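Local coordinates for envelope polyprotein (Puumala orthohantavirus, PDB 5FXU), which is a surface glycoprotein of the virion that, with its partner Gc, probably builds the antigenic spikes used in host-cell entry, at residues Val299-Asn304 with Gly326-Gly331; Ser115-Ala120 with Gly303-Thr308; Thr58-Glu63 with Gly281-Lys286. All blocks are in the same frame, centred on the assembly; numbering follows the deposited sequence.

In the fold
The three contacts cluster on one side of the Gn head and all involve the region around the short sheet of strands 278-285, 296-302 and 327-329. Contact 1 joins two strands of that sheet. Contact 2, its centre about 8 Å from that of contact 1, follows the chain on from strand 296-302 and meets the hairpin that carries the glycan on Asn117; both contacts touch this sugar. Contact 3, centred about 9 Å from contact 1, packs strand 54-64 on the sheet's other outer strand. Gln118 NE2 lies 2.9 Å from Trp62 O, a probable hydrogen bond that ties contacts 2 and 3 together although their centres are about 14 Å apart.

Contact 1 of 3, residues Val299-Asn304 with Gly326-Gly331; sequences VAFSGN and GIIMEG. With NAG (2-acetamido-2-deoxy-beta-D-glucopyranose), chain C.
The ring of Phe301 lies against the start of the partner strand, with Gly326 CA over one face, 4.2 Å from the ring centroid, in a CH-pi contact. At its edge, in the ring plane, is the backbone N of Ile328, while CG1 of Ile328 comes in obliquely, 3.8 Å from Phe301 CD1. With CG between the backbone N and the carbonyl carbon, a chi1 of 72° swings the ring toward Gly326. Glycine suits this place because the backbone takes a positive phi of 79° here, which it adopts easily.

Behind the ring the backbones pair antiparallel. Val299 N gives a bond of 2.9 Å to Ile328 O, and Ile328 N returns one of 2.8 Å to Val299 O. Phe301 N then reaches Gly326 O at 3.0 Å, nearly straight at 171°. Ala300 and Ile327 form the non-hydrogen-bonded pair between, with Ile327 CA 3.4 Å from Val299 O in a CA-H...O contact. The carbonyl oxygens of Phe301 and Gly326, both acceptors, come close to each other, and Trp62 NE1 gives each a weak bond.

On its other side strand 296-302 pairs with 278-285, through backbone bonds of Ala300 with Ile280 and Gly281, which makes it the middle of a three-stranded antiparallel sheet; small Ala300 and branched Ile327 turn to the face that strand 54-64 covers with Trp62.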
# COMPACT_ATOMS: atom_id res chain seq x y z
N VAL A 299 4.71 -4.23 18.21
CA VAL A 299 4.85 -3.26 19.29
C VAL A 299 3.54 -2.53 19.49
O VAL A 299 3.03 -1.87 18.58
CB VAL A 299 5.96 -2.28 18.95
CG1 VAL A 299 6.07 -1.18 20.00
CG2 VAL A 299 7.28 -3.03 18.86
N ALA A 300 3.01 -2.66 20.69
CA ALA A 300 1.82 -1.95 21.09
C ALA A 300 2.14 -0.49 21.27
O ALA A 300 3.19 -0.14 21.82
CB ALA A 300 1.29 -2.52 22.40
N PHE A 301 1.21 0.36 20.84
CA PHE A 301 1.33 1.77 21.07
C PHE A 301 -0.03 2.41 21.40
O PHE A 301 -1.09 1.80 21.20
CB PHE A 301 1.93 2.45 19.84
CG PHE A 301 1.00 2.53 18.68
CD1 PHE A 301 0.92 1.49 17.76
CD2 PHE A 301 0.19 3.65 18.49
CE1 PHE A 301 0.06 1.57 16.66
CE2 PHE A 301 -0.67 3.72 17.41
CZ PHE A 301 -0.74 2.69 16.49
N SER A 302 0.05 3.64 21.88
CA SER A 302 -1.12 4.50 22.03
C SER A 302 -0.81 5.86 21.44
O SER A 302 0.34 6.21 21.18
CB SER A 302 -1.52 4.64 23.50
OG SER A 302 -0.49 5.25 24.24
N GLY A 303 -1.87 6.63 21.24
CA GLY A 303 -1.77 7.94 20.69
C GLY A 303 -2.15 7.89 19.24
O GLY A 303 -2.86 6.99 18.79
N ASN A 304 -1.65 8.86 18.51
CA ASN A 304 -2.08 9.07 17.15
C ASN A 304 -1.57 7.95 16.26
O ASN A 304 -0.38 7.62 16.28
CB ASN A 304 -1.74 10.46 16.63
CG ASN A 304 -2.31 11.56 17.54
OD1 ASN A 304 -1.86 11.75 18.68
ND2 ASN A 304 -3.33 12.25 17.05
N GLY A 326 -3.73 -0.41 16.97
CA GLY A 326 -2.94 -0.13 18.16
C GLY A 326 -1.65 -0.93 18.25
O GLY A 326 -0.99 -0.90 19.27
N ILE A 327 -1.27 -1.64 17.19
CA ILE A 327 -0.03 -2.44 17.18
C ILE A 327 0.73 -2.20 15.87
O ILE A 327 0.16 -2.34 14.80
CB ILE A 327 -0.33 -3.94 17.26
CG1 ILE A 327 -1.17 -4.25 18.51
CG2 ILE A 327 0.98 -4.74 17.25
CD1 ILE A 327 -1.67 -5.68 18.59
N ILE A 328 2.02 -1.87 15.98
CA ILE A 328 2.90 -1.85 14.82
C ILE A 328 3.38 -3.29 14.62
O ILE A 328 4.26 -3.75 15.36
CB ILE A 328 4.10 -0.92 15.02
CG1 ILE A 328 3.61 0.49 15.32
CG2 ILE A 328 5.01 -0.92 13.76
CD1 ILE A 328 4.67 1.40 15.87
N MET A 329 2.78 -3.99 13.65
CA MET A 329 3.15 -5.39 13.40
C MET A 329 4.61 -5.50 12.90
O MET A 329 5.17 -4.57 12.29
CB MET A 329 2.12 -6.13 12.52
CG MET A 329 2.00 -5.60 11.11
SD MET A 329 0.64 -6.47 10.31
CE MET A 329 -0.50 -5.11 10.25
N GLU A 330 5.27 -6.59 13.28
CA GLU A 330 6.69 -6.77 12.98
C GLU A 330 6.89 -6.76 11.47
O GLU A 330 6.37 -7.62 10.77
CB GLU A 330 7.18 -8.10 13.56
CG GLU A 330 8.66 -8.44 13.31
CD GLU A 330 9.55 -7.41 13.96
OE1 GLU A 330 9.87 -7.55 15.18
OE2 GLU A 330 9.87 -6.42 13.27
N GLY A 331 7.64 -5.79 10.98
CA GLY A 331 8.04 -5.75 9.57
C GLY A 331 9.55 -5.73 9.30
O GLY A 331 9.96 -5.64 8.13
C1 NAG C . -6.67 7.24 18.87
C2 NAG C . -6.49 7.63 20.33
C3 NAG C . -7.50 8.70 20.72
C4 NAG C . -7.65 9.84 19.70
C5 NAG C . -7.58 9.35 18.24
C6 NAG C . -7.37 10.44 17.20
C7 NAG C . -5.80 6.03 22.07
C8 NAG C . -6.26 4.84 22.85
N2 NAG C . -6.71 6.49 21.20
O3 NAG C . -7.13 9.21 22.00
O4 NAG C . -8.95 10.37 20.00
O5 NAG C . -6.50 8.41 18.10
O6 NAG C . -6.00 10.84 17.17
O7 NAG C . -4.69 6.52 22.25

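Contact 2 of 3, residues Ser115-Ala120 with Gly303-Thr308; sequences SCNQTA and GNPLYT. With NAG (2-acetamido-2-deoxy-beta-D-glucopyranose), chain C.
Asn117 carries a sugar and still bonds to Gly303 through the same nitrogen: its ND2 is joined covalently to NAG C1 at 1.4 Å, yet donates its remaining N-H to Gly303 O at 2.8 Å and 172°. The acceptor lies in the amide plane of Asn117, although the nitrogen itself sits above the carbonyl plane of Gly303. The other end of the amide is fixed too, since OD1 accepts from Ala120 N at 2.7 Å and from Thr119 N at 2.9 Å. A chi1 of 65° brings CG back over its own turn to make these bonds, which should hold the amide in one rotation.

The sugar is held on two sides. Its N2 donates to Thr119 OG1 at 2.9 Å, keeping it against its own turn, whereas the bond from Gly303 N to O7 of its acetamido group, 3.0 Å long, crosses to 303-308. Gly303 takes backbone angles that only glycine adopts easily.

Farther along, the rigid ring of Pro305 lays its CB 3.5 Å from Ser115 O, and Tyr307 O comes to Ser115 CB. Ser115 is small enough to fit here, and a water 2.7 Å from its OG links that hydroxyl to Leu306 O.

The Cys116-Cys121 disulfide clamps the strands from which this turn emerges. Asn117-Gln118-Thr119 is an Asn-X-Thr glycosylation sequon, set as an Asx turn at the tip of a beta hairpin.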
# COMPACT_ATOMS: atom_id res chain seq x y z
N SER A 115 -5.13 3.05 9.15
CA SER A 115 -4.07 3.37 10.07
C SER A 115 -4.81 3.63 11.37
O SER A 115 -5.55 4.60 11.46
CB SER A 115 -3.29 4.62 9.63
OG SER A 115 -2.64 4.40 8.40
N CYS A 116 -4.58 2.77 12.36
CA CYS A 116 -5.43 2.69 13.54
C CYS A 116 -4.65 2.62 14.86
O CYS A 116 -3.57 2.02 14.94
CB CYS A 116 -6.25 1.43 13.45
SG CYS A 116 -7.19 1.18 11.94
N ASN A 117 -5.21 3.21 15.90
CA ASN A 117 -4.79 2.92 17.27
C ASN A 117 -5.84 1.99 17.84
O ASN A 117 -6.65 1.49 17.08
CB ASN A 117 -4.54 4.21 18.07
CG ASN A 117 -5.79 5.05 18.29
OD1 ASN A 117 -6.92 4.56 18.15
ND2 ASN A 117 -5.59 6.31 18.63
N GLN A 118 -5.85 1.77 19.15
CA GLN A 118 -6.86 0.89 19.76
C GLN A 118 -8.32 1.29 19.53
O GLN A 118 -9.18 0.42 19.43
CB GLN A 118 -6.65 0.79 21.27
CG GLN A 118 -5.43 0.01 21.69
CD GLN A 118 -5.09 0.30 23.12
OE1 GLN A 118 -4.72 1.42 23.44
NE2 GLN A 118 -5.19 -0.71 23.98
N THR A 119 -8.60 2.58 19.46
CA THR A 119 -9.98 3.08 19.46
C THR A 119 -10.44 3.73 18.16
O THR A 119 -11.63 3.81 17.91
CB THR A 119 -10.18 4.10 20.61
OG1 THR A 119 -9.21 5.17 20.52
CG2 THR A 119 -9.99 3.41 21.94
N ALA A 120 -9.51 4.20 17.33
CA ALA A 120 -9.86 4.89 16.10
C ALA A 120 -9.00 4.52 14.90
O ALA A 120 -7.85 4.14 15.07
CB ALA A 120 -9.79 6.39 16.36
N GLY A 303 -1.87 6.63 21.24
CA GLY A 303 -1.77 7.94 20.69
C GLY A 303 -2.15 7.89 19.24
O GLY A 303 -2.86 6.99 18.79
N ASN A 304 -1.65 8.86 18.51
CA ASN A 304 -2.08 9.07 17.15
C ASN A 304 -1.57 7.95 16.26
O ASN A 304 -0.38 7.62 16.28
CB ASN A 304 -1.74 10.46 16.63
CG ASN A 304 -2.31 11.56 17.54
OD1 ASN A 304 -1.86 11.75 18.68
ND2 ASN A 304 -3.33 12.25 17.05
N PRO A 305 -2.48 7.32 15.51
CA PRO A 305 -2.04 6.31 14.57
C PRO A 305 -1.06 6.93 13.59
O PRO A 305 -1.22 8.09 13.21
CB PRO A 305 -3.33 5.89 13.88
CG PRO A 305 -4.26 7.03 14.08
CD PRO A 305 -3.93 7.55 15.43
N LEU A 306 -0.00 6.22 13.26
CA LEU A 306 1.03 6.78 12.41
C LEU A 306 1.18 5.93 11.14
O LEU A 306 1.03 6.44 10.03
CB LEU A 306 2.33 6.87 13.19
CG LEU A 306 3.40 7.80 12.62
CD1 LEU A 306 2.92 9.24 12.53
CD2 LEU A 306 4.63 7.73 13.52
N TYR A 307 1.44 4.64 11.30
CA TYR A 307 1.58 3.71 10.18
C TYR A 307 0.25 3.02 9.89
O TYR A 307 -0.66 3.04 10.70
CB TYR A 307 2.65 2.67 10.50
CG TYR A 307 3.97 3.29 10.90
CD1 TYR A 307 4.64 4.15 10.05
CD2 TYR A 307 4.56 2.99 12.13
CE1 TYR A 307 5.84 4.72 10.40
CE2 TYR A 307 5.77 3.56 12.50
CZ TYR A 307 6.40 4.43 11.63
OH TYR A 307 7.58 5.02 11.98
N THR A 308 0.17 2.37 8.74
CA THR A 308 -0.94 1.51 8.43
C THR A 308 -0.96 0.32 9.39
O THR A 308 0.09 -0.07 9.91
CB THR A 308 -0.89 1.01 6.95
OG1 THR A 308 0.30 0.28 6.71
CG2 THR A 308 -0.96 2.17 5.98
C1 NAG C . -6.67 7.24 18.87
C2 NAG C . -6.49 7.63 20.33
C3 NAG C . -7.50 8.70 20.72
C4 NAG C . -7.65 9.84 19.70
C5 NAG C . -7.58 9.35 18.24
C6 NAG C . -7.37 10.44 17.20
C7 NAG C . -5.80 6.03 22.07
C8 NAG C . -6.26 4.84 22.85
N2 NAG C . -6.71 6.49 21.20
O3 NAG C . -7.13 9.21 22.00
O4 NAG C . -8.95 10.37 20.00
O5 NAG C . -6.50 8.41 18.10
O6 NAG C . -6.00 10.84 17.17
O7 NAG C . -4.69 6.52 22.25
O HOH W 1 -0.71 6.15 7.70
O HOH W 2 -1.28 3.06 13.31

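Contact 3 of 3, residues Thr58-Glu63 with Gly281-Lys286; sequences TKWTWE and GKVTGK
Trp60 reaches from strand 54-64 across to Val283, Thr284 and Gly285, in the face-to-face packing of two beta layers: the second strand is the outer member of the three-stranded antiparallel sheet. The strand segments run 140° apart in direction with axes 8.4 Å from each other, too far for backbone pairing, and no hydrogen bond crosses between them.

With CG anti to the backbone N (chi1 179°), the indole extends toward strand 278-285. Its six-membered ring leads: Trp60 CZ2 comes to 3.4 Å from Thr284 C. Val283 C and Thr284 N lie at the ring edge, in its plane. The side chains of Trp60 and Val283 cross obliquely, Val283 CG2 meeting Trp60 CZ2 at 3.8 Å. A branched, wholly apolar residue fits here, since Val283 also packs on Ala300 and Ile327 of its own sheet and on Phe79.

At Gly285 the residue type follows from the tryptophan. Trp60 NE1 is 3.6 Å from Gly285 CA and takes up the place a side chain would need, for a CB on this backbone would point at the indole. Thr284, by contrast, turns away, its hydroxyl bonded to Asp294.

Thr58 closes the end of the contact with its two branches divided: OG1 bonds to Glu85, while the methyl CG2 rests 4.0 Å from Lys286 O, an oxygen that accepts from Ser83 OG.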
# COMPACT_ATOMS: atom_id res chain seq x y z
N THR A 58 -7.72 -11.44 10.09
CA THR A 58 -7.60 -11.69 11.49
C THR A 58 -7.45 -10.36 12.16
O THR A 58 -6.52 -9.65 11.88
CB THR A 58 -6.40 -12.57 11.77
OG1 THR A 58 -6.70 -13.87 11.28
CG2 THR A 58 -6.11 -12.64 13.29
N LYS A 59 -8.37 -10.02 13.04
CA LYS A 59 -8.25 -8.81 13.86
C LYS A 59 -7.47 -9.11 15.14
O LYS A 59 -7.88 -9.94 15.89
CB LYS A 59 -9.62 -8.31 14.22
CG LYS A 59 -9.63 -7.02 14.99
CD LYS A 59 -11.04 -6.68 15.35
CE LYS A 59 -11.08 -5.45 16.20
NZ LYS A 59 -12.49 -5.11 16.52
N TRP A 60 -6.40 -8.37 15.38
CA TRP A 60 -5.50 -8.58 16.48
C TRP A 60 -5.42 -7.27 17.26
O TRP A 60 -5.04 -6.25 16.72
CB TRP A 60 -4.12 -8.97 15.93
CG TRP A 60 -3.07 -9.20 16.98
CD1 TRP A 60 -3.27 -9.74 18.23
CD2 TRP A 60 -1.67 -8.92 16.88
NE1 TRP A 60 -2.09 -9.78 18.92
CE2 TRP A 60 -1.09 -9.29 18.12
CE3 TRP A 60 -0.86 -8.39 15.89
CZ2 TRP A 60 0.30 -9.16 18.38
CZ3 TRP A 60 0.50 -8.25 16.14
CH2 TRP A 60 1.06 -8.64 17.37
N THR A 61 -5.78 -7.32 18.55
CA THR A 61 -5.95 -6.12 19.40
C THR A 61 -5.25 -6.31 20.75
O THR A 61 -5.01 -7.43 21.17
CB THR A 61 -7.46 -5.86 19.65
OG1 THR A 61 -8.09 -7.04 20.16
CG2 THR A 61 -8.14 -5.50 18.39
N TRP A 62 -4.93 -5.23 21.44
CA TRP A 62 -4.32 -5.32 22.77
C TRP A 62 -5.11 -4.51 23.80
O TRP A 62 -5.73 -3.52 23.43
CB TRP A 62 -2.86 -4.88 22.71
CG TRP A 62 -2.59 -3.40 22.66
CD1 TRP A 62 -2.43 -2.64 21.54
CD2 TRP A 62 -2.39 -2.52 23.77
NE1 TRP A 62 -2.19 -1.34 21.88
CE2 TRP A 62 -2.13 -1.24 23.24
CE3 TRP A 62 -2.41 -2.69 25.15
CZ2 TRP A 62 -1.90 -0.12 24.06
CZ3 TRP A 62 -2.17 -1.58 25.98
CH2 TRP A 62 -1.91 -0.31 25.42
N GLU A 63 -5.05 -4.95 25.07
CA GLU A 63 -5.62 -4.25 26.22
C GLU A 63 -4.61 -4.23 27.35
O GLU A 63 -3.87 -5.18 27.53
CB GLU A 63 -6.89 -4.95 26.73
CG GLU A 63 -7.96 -5.12 25.67
CD GLU A 63 -9.34 -5.58 26.19
OE1 GLU A 63 -9.43 -6.28 27.24
OE2 GLU A 63 -10.35 -5.23 25.53
N GLY A 281 5.07 -1.38 24.46
CA GLY A 281 5.88 -2.59 24.59
C GLY A 281 5.59 -3.68 23.59
O GLY A 281 4.70 -3.53 22.75
N LYS A 282 6.34 -4.78 23.71
CA LYS A 282 6.22 -5.93 22.80
C LYS A 282 4.98 -6.78 23.07
O LYS A 282 4.66 -7.08 24.21
CB LYS A 282 7.48 -6.79 22.85
CG LYS A 282 8.68 -6.03 22.31
CD LYS A 282 10.03 -6.63 22.70
CE LYS A 282 11.10 -5.53 22.78
NZ LYS A 282 12.46 -6.06 22.50
N VAL A 283 4.28 -7.15 22.00
CA VAL A 283 3.14 -8.03 22.08
C VAL A 283 3.20 -9.15 21.05
O VAL A 283 3.82 -9.02 20.00
CB VAL A 283 1.80 -7.27 21.95
CG1 VAL A 283 1.59 -6.36 23.16
CG2 VAL A 283 1.73 -6.47 20.66
N THR A 284 2.53 -10.25 21.37
CA THR A 284 2.45 -11.38 20.47
C THR A 284 1.01 -11.79 20.35
O THR A 284 0.15 -11.35 21.12
CB THR A 284 3.28 -12.56 20.98
OG1 THR A 284 2.84 -12.92 22.30
CG2 THR A 284 4.76 -12.19 21.02
N GLY A 285 0.72 -12.64 19.37
CA GLY A 285 -0.64 -13.11 19.18
C GLY A 285 -0.76 -14.23 18.19
O GLY A 285 0.23 -14.61 17.57
N LYS A 286 -1.99 -14.72 18.04
CA LYS A 286 -2.30 -15.85 17.17
C LYS A 286 -3.04 -15.42 15.92
O LYS A 286 -4.15 -14.88 15.99
CB LYS A 286 -3.15 -16.85 17.93
CG LYS A 286 -2.56 -17.27 19.26
CD LYS A 286 -3.58 -18.04 20.08
CE LYS A 286 -2.91 -18.69 21.27
NZ LYS A 286 -3.93 -19.23 22.21